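Arginine kinase (Cydia pomonella granulosis virus, PDB 6VVG) is, despite that name, the viral kinase PK-1, which probably phosphorylates proteins on serine or threonine and holds adenosine monophosphate in its nucleotide pocket. Local coordinates at residues 72-77 against 159-164; 131-136 against 194-199. All blocks are in the same frame, centred on the assembly; numbering follows the deposited sequence. Where two conformers were deposited one is given.

How the contacts relate
Along the chain the segments alternate, 72-77, 131-136, 159-164 and 194-199, so the two contacts interlock within a single protein kinase domain; their centres lie about 14 Å apart. Contact 1 joins the approach to strand 76-82 of the five-stranded sheet to the nucleotide-side loop after strand 157-158. Contact 2, in the helical lobe, ties the end of helix 115-133 to helix 192-208. They touch directly where F73 CZ packs on L132 CB at 4.0 Å. H139 lies between them, its side chain bonded to C159 O and its backbone to the aspartate of contact 2, so the nucleotide site is connected to the core helices. Both contacts also reach the second subunit.

Contact 1: 72-77 against 159-164; sequences NFIKLH and CDYGLS. With AMP (adenosine monophosphate), chain C.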
loop_
_atom_site.group_PDB
_atom_site.type_symbol
_atom_site.label_atom_id
_atom_site.label_comp_id
_atom_site.label_asym_id
_atom_site.label_seq_id
_atom_site.Cartn_x
_atom_site.Cartn_y
_atom_site.Cartn_z
ATOM N N ASN A 72 12.784 8.051 -12.694
ATOM C CA ASN A 72 13.311 8.728 -11.516
ATOM C C ASN A 72 13.083 7.945 -10.226
ATOM O O ASN A 72 13.370 8.461 -9.140
ATOM C CB ASN A 72 12.698 10.124 -11.408
ATOM C CG ASN A 72 12.943 10.960 -12.649
ATOM O OD1 ASN A 72 12.016 11.276 -13.395
ATOM N ND2 ASN A 72 14.203 11.311 -12.884
ATOM N N PHE A 73 12.579 6.719 -10.321
ATOM C CA PHE A 73 12.485 5.794 -9.201
ATOM C C PHE A 73 13.388 4.598 -9.479
ATOM O O PHE A 73 13.971 4.473 -10.559
ATOM C CB PHE A 73 11.030 5.371 -8.967
ATOM C CG PHE A 73 10.170 6.477 -8.415
ATOM C CD1 PHE A 73 9.521 7.358 -9.263
ATOM C CD2 PHE A 73 10.025 6.645 -7.046
ATOM C CE1 PHE A 73 8.733 8.378 -8.761
ATOM C CE2 PHE A 73 9.237 7.666 -6.537
ATOM C CZ PHE A 73 8.594 8.535 -7.397
ATOM N N ILE A 74 13.521 3.723 -8.485
ATOM C CA ILE A 74 14.523 2.661 -8.494
ATOM C C ILE A 74 13.826 1.323 -8.694
ATOM O O ILE A 74 12.902 0.975 -7.948
ATOM C CB ILE A 74 15.356 2.677 -7.201
ATOM C CG1 ILE A 74 15.974 4.070 -7.019
ATOM C CG2 ILE A 74 16.419 1.607 -7.238
ATOM C CD1 ILE A 74 17.056 4.167 -5.971
ATOM N N LYS A 75 14.271 0.572 -9.699
ATOM C CA LYS A 75 13.636 -0.698 -10.021
ATOM C C LYS A 75 13.979 -1.752 -8.971
ATOM O O LYS A 75 15.129 -1.872 -8.538
ATOM C CB LYS A 75 14.078 -1.197 -11.398
ATOM C CG LYS A 75 14.350 -0.128 -12.446
ATOM C CD LYS A 75 13.071 0.478 -12.994
ATOM C CE LYS A 75 13.378 1.656 -13.917
ATOM N NZ LYS A 75 14.515 2.506 -13.440
ATOM N N LEU A 76 12.975 -2.529 -8.575
ATOM C CA LEU A 76 13.152 -3.637 -7.645
ATOM C C LEU A 76 13.244 -4.937 -8.436
ATOM O O LEU A 76 12.314 -5.290 -9.168
ATOM C CB LEU A 76 11.996 -3.705 -6.649
ATOM C CG LEU A 76 12.088 -4.813 -5.599
ATOM C CD1 LEU A 76 13.158 -4.470 -4.573
ATOM C CD2 LEU A 76 10.743 -5.041 -4.924
ATOM N N HIS A 77 14.354 -5.655 -8.275
ATOM C CA HIS A 77 14.586 -6.873 -9.041
ATOM C C HIS A 77 14.138 -8.117 -8.284
ATOM O O HIS A 77 13.481 -8.990 -8.857
ATOM C CB HIS A 77 16.064 -6.966 -9.415
ATOM C CG HIS A 77 16.457 -6.035 -10.516
ATOM N ND1 HIS A 77 15.962 -6.155 -11.797
ATOM C CD2 HIS A 77 17.270 -4.952 -10.527
ATOM C CE1 HIS A 77 16.466 -5.197 -12.553
ATOM N NE2 HIS A 77 17.266 -4.456 -11.808
ATOM N N CYS A 159 14.613 7.727 -3.657
ATOM C CA CYS A 159 14.903 6.433 -3.056
ATOM C C CYS A 159 14.374 6.372 -1.627
ATOM O O CYS A 159 13.876 7.356 -1.073
ATOM C CB CYS A 159 16.409 6.132 -3.078
ATOM S SG CYS A 159 17.376 6.955 -1.780
ATOM N N ASP A 160 14.493 5.178 -1.041
ATOM C CA ASP A 160 14.069 4.878 0.330
ATOM C C ASP A 160 12.572 5.140 0.534
ATOM O O ASP A 160 12.152 6.122 1.148
ATOM C CB ASP A 160 14.887 5.646 1.373
ATOM C CG ASP A 160 14.753 5.034 2.766
ATOM O OD1 ASP A 160 13.843 4.195 2.954
ATOM O OD2 ASP A 160 15.545 5.376 3.667
ATOM N N TYR A 161 11.771 4.252 -0.042
ATOM C CA TYR A 161 10.325 4.272 0.141
ATOM C C TYR A 161 9.876 3.600 1.443
ATOM O O TYR A 161 8.700 3.240 1.571
ATOM C CB TYR A 161 9.660 3.615 -1.070
ATOM C CG TYR A 161 10.399 3.904 -2.369
ATOM C CD1 TYR A 161 10.867 5.182 -2.657
ATOM C CD2 TYR A 161 10.642 2.898 -3.298
ATOM C CE1 TYR A 161 11.549 5.450 -3.828
ATOM C CE2 TYR A 161 11.316 3.159 -4.474
ATOM C CZ TYR A 161 11.769 4.438 -4.733
ATOM O OH TYR A 161 12.447 4.705 -5.898
ATOM N N GLY A 162 10.771 3.472 2.425
ATOM C CA GLY A 162 10.457 2.751 3.647
ATOM C C GLY A 162 9.515 3.473 4.591
ATOM O O GLY A 162 8.952 2.838 5.489
ATOM N N LEU A 163 9.333 4.782 4.419
ATOM C CA LEU A 163 8.395 5.545 5.232
ATOM C C LEU A 163 7.164 5.975 4.442
ATOM O O LEU A 163 6.399 6.823 4.916
ATOM C CB LEU A 163 9.086 6.771 5.829
ATOM C CG LEU A 163 10.128 6.496 6.914
ATOM C CD1 LEU A 163 10.620 7.802 7.528
ATOM C CD2 LEU A 163 9.579 5.584 8.000
ATOM N N SER A 164 6.954 5.405 3.256
ATOM C CA SER A 164 5.822 5.775 2.416
ATOM C C SER A 164 4.503 5.421 3.096
ATOM O O SER A 164 4.408 4.447 3.852
ATOM C CB SER A 164 5.914 5.066 1.064
ATOM O OG SER A 164 7.006 5.551 0.300
HETATM P P AMP C . 18.696 4.105 1.720
HETATM O O1P AMP C . 18.542 5.090 2.858
HETATM O O2P AMP C . 18.613 4.876 0.425
HETATM O O3P AMP C . 17.707 2.985 1.937
HETATM O "O5'" AMP C . 20.146 3.447 1.775
HETATM C "C5'" AMP C . 21.211 4.084 2.464
HETATM C "C4'" AMP C . 22.188 4.732 1.513
HETATM O "O4'" AMP C . 22.662 3.757 0.543
HETATM C "C3'" AMP C . 21.645 5.862 0.651
HETATM O "O3'" AMP C . 21.544 7.093 1.348
HETATM C "C2'" AMP C . 22.641 5.887 -0.497
HETATM O "O2'" AMP C . 23.863 6.485 -0.092
HETATM C "C1'" AMP C . 22.872 4.390 -0.705
HETATM N N9 AMP C . 21.907 3.835 -1.672
HETATM C C8 AMP C . 20.667 3.457 -1.350
HETATM N N7 AMP C . 20.067 3.021 -2.458
HETATM C C5 AMP C . 20.941 3.133 -3.469
HETATM C C6 AMP C . 20.831 2.828 -4.805
HETATM N N6 AMP C . 19.751 2.280 -5.601
HETATM N N1 AMP C . 21.853 3.035 -5.622
HETATM C C2 AMP C . 23.007 3.549 -5.132
HETATM N N3 AMP C . 23.120 3.852 -3.817
HETATM C C4 AMP C . 22.078 3.641 -2.989
#
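The polar core of this contact is the hydroxyl of Y161, which accepts a hydrogen bond from the backbone of I74: N to OH measures 3.0 Å with an N-H...O angle of 148°. The amide comes in at the ring edge, near its plane. The same oxygen bonds the carbonyl of V158, so this buried hydroxyl has two protein partners.

Aromatic packing accompanies the bond. F73 CD2 sits 3.6 Å from Y161 CZ, and the two rings, with planes at 56°, meet obliquely. Y161 OH also lies at the F73 edge, 3.3 Å from CD2.

D160, Y161 and G162 form a tyrosine version of the kinase DFG motif. The Y161 ring packs on V63 and H64 of helix 59-66 while D160 turns to the nucleotide, a disposition consistent with the DFG-in state.

An apolar contact borders the nucleotide pocket. With CG1 beside its backbone N (chi1 -55°) and the chain extended beyond, I74 sends CD1 to within 3.6 Å of C159 CB. That methyl also comes 3.3 Å from AMP N6, at the adenine.

Around the phosphate, D160 OD2 comes 3.1 Å from AMP O1P, a close approach of two probably negative groups. D160 OD1 closes an Asx turn, taking the G162 N-H at 3.2 Å on the anti side of the carboxylate, and has a long, weak ion pair with K49.

Contact 2: 131-136 against 194-199; sequences DLHKNN and FDWWAV
The imidazole of H133 stands edge-on to the six-membered ring of W196, their planes at 84° in an offset edge-to-face (T-shaped) pair with centroids 5.0 Å apart. H133 CE1 hovers over one face of the indole, toward its rim, and ND1 comes 3.4 Å from W196 CZ2. The edge of the imidazole also meets D195, nearly in its plane.

This is the kinase-core link between helix 115-133 and helix 192-208, the E and F helices of the fold, in which the F-helix aspartate holds the catalytic-loop backbone. Here D195 OD2 takes the backbone N-H of H139 and OD1 that of N140, in the stretch corresponding to the HRD motif.

H133 adds a side-chain bond to this set. Its NE2 donates to D195 OD2 at 2.8 Å with an N-H...O angle of 177°, OD2 receiving it on its anti lone pair, away from OD1. Ring and carboxylate planes differ by only 17°, and the imidazole has this straight bond at one edge and the W196 face at another, which should restrict its rotation. With CG beside the backbone N, the H133 rotamer carries the ring from helix 115-133 to D195 and W196 of helix 192-208.

From H133 to N136 the chain makes a type I turn, closed where N136 N donates to H133 O at 2.7 Å, and L132 O receives both N135 N and, at 3.1 Å, N135 ND2.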
loop_
_atom_site.group_PDB
_atom_site.type_symbol
_atom_site.label_atom_id
_atom_site.label_comp_id
_atom_site.label_asym_id
_atom_site.label_seq_id
_atom_site.Cartn_x
_atom_site.Cartn_y
_atom_site.Cartn_z
ATOM N N ASP A 131 3.695 11.792 -9.989
ATOM C CA ASP A 131 3.390 10.483 -10.537
ATOM C C ASP A 131 3.097 9.472 -9.425
ATOM O O ASP A 131 2.144 8.704 -9.510
ATOM C CB ASP A 131 4.541 9.993 -11.417
ATOM C CG ASP A 131 4.123 8.893 -12.374
ATOM O OD1 ASP A 131 2.905 8.727 -12.598
ATOM O OD2 ASP A 131 5.009 8.188 -12.900
ATOM N N LEU A 132 3.923 9.485 -8.375
ATOM C CA LEU A 132 3.646 8.626 -7.225
ATOM C C LEU A 132 2.299 8.962 -6.605
ATOM O O LEU A 132 1.518 8.062 -6.275
ATOM C CB LEU A 132 4.757 8.779 -6.190
ATOM C CG LEU A 132 4.538 8.165 -4.808
ATOM C CD1 LEU A 132 4.228 6.689 -4.942
ATOM C CD2 LEU A 132 5.762 8.384 -3.923
ATOM N N HIS A 133 2.001 10.254 -6.457
ATOM C CA HIS A 133 0.788 10.681 -5.775
ATOM C C HIS A 133 -0.478 10.244 -6.497
ATOM O O HIS A 133 -1.519 10.100 -5.851
ATOM C CB HIS A 133 0.816 12.202 -5.615
ATOM C CG HIS A 133 1.871 12.684 -4.665
ATOM N ND1 HIS A 133 2.318 13.988 -4.643
ATOM C CD2 HIS A 133 2.561 12.035 -3.698
ATOM C CE1 HIS A 133 3.236 14.121 -3.702
ATOM N NE2 HIS A 133 3.403 12.951 -3.114
ATOM N N LYS A 134 -0.419 10.023 -7.813
ATOM C CA LYS A 134 -1.598 9.537 -8.521
ATOM C C LYS A 134 -2.109 8.222 -7.941
ATOM O O LYS A 134 -3.279 7.875 -8.146
ATOM C CB LYS A 134 -1.288 9.359 -10.008
ATOM C CG LYS A 134 -1.108 10.652 -10.804
ATOM C CD LYS A 134 -0.764 10.332 -12.263
ATOM C CE LYS A 134 -0.349 11.572 -13.043
ATOM N NZ LYS A 134 0.909 11.346 -13.821
ATOM N N ASN A 135 -1.259 7.482 -7.233
ATOM C CA ASN A 135 -1.644 6.239 -6.578
ATOM C C ASN A 135 -2.189 6.461 -5.173
ATOM O O ASN A 135 -2.490 5.482 -4.480
ATOM C CB ASN A 135 -0.441 5.291 -6.512
ATOM C CG ASN A 135 0.166 5.022 -7.879
ATOM O OD1 ASN A 135 -0.405 4.297 -8.692
ATOM N ND2 ASN A 135 1.329 5.609 -8.138
ATOM N N ASN A 136 -2.333 7.718 -4.746
ATOM C CA ASN A 136 -2.738 8.057 -3.381
ATOM C C ASN A 136 -1.743 7.502 -2.363
ATOM O O ASN A 136 -2.112 6.998 -1.301
ATOM C CB ASN A 136 -4.163 7.581 -3.091
ATOM C CG ASN A 136 -5.211 8.585 -3.556
ATOM O OD1 ASN A 136 -4.876 9.618 -4.136
ATOM N ND2 ASN A 136 -6.479 8.286 -3.303
ATOM N N PHE A 194 2.482 17.081 2.689
ATOM C CA PHE A 194 3.652 16.649 3.449
ATOM C C PHE A 194 4.881 16.606 2.550
ATOM O O PHE A 194 5.941 17.149 2.884
ATOM C CB PHE A 194 3.422 15.260 4.053
ATOM C CG PHE A 194 2.509 15.237 5.243
ATOM C CD1 PHE A 194 1.571 16.229 5.447
ATOM C CD2 PHE A 194 2.587 14.196 6.155
ATOM C CE1 PHE A 194 0.734 16.190 6.543
ATOM C CE2 PHE A 194 1.753 14.150 7.252
ATOM C CZ PHE A 194 0.824 15.148 7.446
ATOM N N ASP A 195 4.749 15.935 1.402
ATOM C CA ASP A 195 5.859 15.820 0.464
ATOM C C ASP A 195 6.233 17.179 -0.112
ATOM O O ASP A 195 7.420 17.495 -0.256
ATOM C CB ASP A 195 5.493 14.850 -0.662
ATOM C CG ASP A 195 5.627 13.393 -0.255
ATOM O OD1 ASP A 195 6.202 13.119 0.817
ATOM O OD2 ASP A 195 5.158 12.519 -1.012
ATOM N N TRP A 196 5.235 17.996 -0.454
ATOM C CA TRP A 196 5.527 19.276 -1.091
ATOM C C TRP A 196 6.308 20.190 -0.158
ATOM O O TRP A 196 7.207 20.913 -0.602
ATOM C CB TRP A 196 4.228 19.938 -1.552
ATOM C CG TRP A 196 3.532 19.146 -2.624
ATOM C CD1 TRP A 196 2.193 18.910 -2.734
ATOM C CD2 TRP A 196 4.148 18.472 -3.731
ATOM N NE1 TRP A 196 1.938 18.141 -3.844
ATOM C CE2 TRP A 196 3.122 17.857 -4.472
ATOM C CE3 TRP A 196 5.470 18.335 -4.172
ATOM C CZ2 TRP A 196 3.375 17.116 -5.624
ATOM C CZ3 TRP A 196 5.718 17.598 -5.313
ATOM C CH2 TRP A 196 4.676 17.000 -6.028
ATOM N N TRP A 197 5.985 20.174 1.136
ATOM C CA TRP A 197 6.756 20.962 2.095
ATOM C C TRP A 197 8.212 20.512 2.116
ATOM O O TRP A 197 9.132 21.338 2.077
ATOM C CB TRP A 197 6.140 20.848 3.490
ATOM C CG TRP A 197 6.888 21.601 4.546
ATOM C CD1 TRP A 197 7.955 21.156 5.272
ATOM C CD2 TRP A 197 6.617 22.931 5.005
ATOM N NE1 TRP A 197 8.369 22.128 6.150
ATOM C CE2 TRP A 197 7.564 23.228 6.006
ATOM C CE3 TRP A 197 5.670 23.899 4.665
ATOM C CZ2 TRP A 197 7.587 24.450 6.671
ATOM C CZ3 TRP A 197 5.694 25.113 5.326
ATOM C CH2 TRP A 197 6.646 25.377 6.319
ATOM N N ALA A 198 8.439 19.199 2.175
ATOM C CA ALA A 198 9.803 18.684 2.141
ATOM C C ALA A 198 10.502 19.076 0.845
ATOM O O ALA A 198 11.695 19.402 0.849
ATOM C CB ALA A 198 9.795 17.164 2.310
ATOM N N VAL A 199 9.780 19.042 -0.277
ATOM C CA VAL A 199 10.354 19.530 -1.528
ATOM C C VAL A 199 10.793 20.979 -1.371
ATOM O O VAL A 199 11.865 21.376 -1.843
ATOM C CB VAL A 199 9.348 19.370 -2.683
ATOM C CG1 VAL A 199 9.827 20.152 -3.902
ATOM C CG2 VAL A 199 9.152 17.902 -3.022
#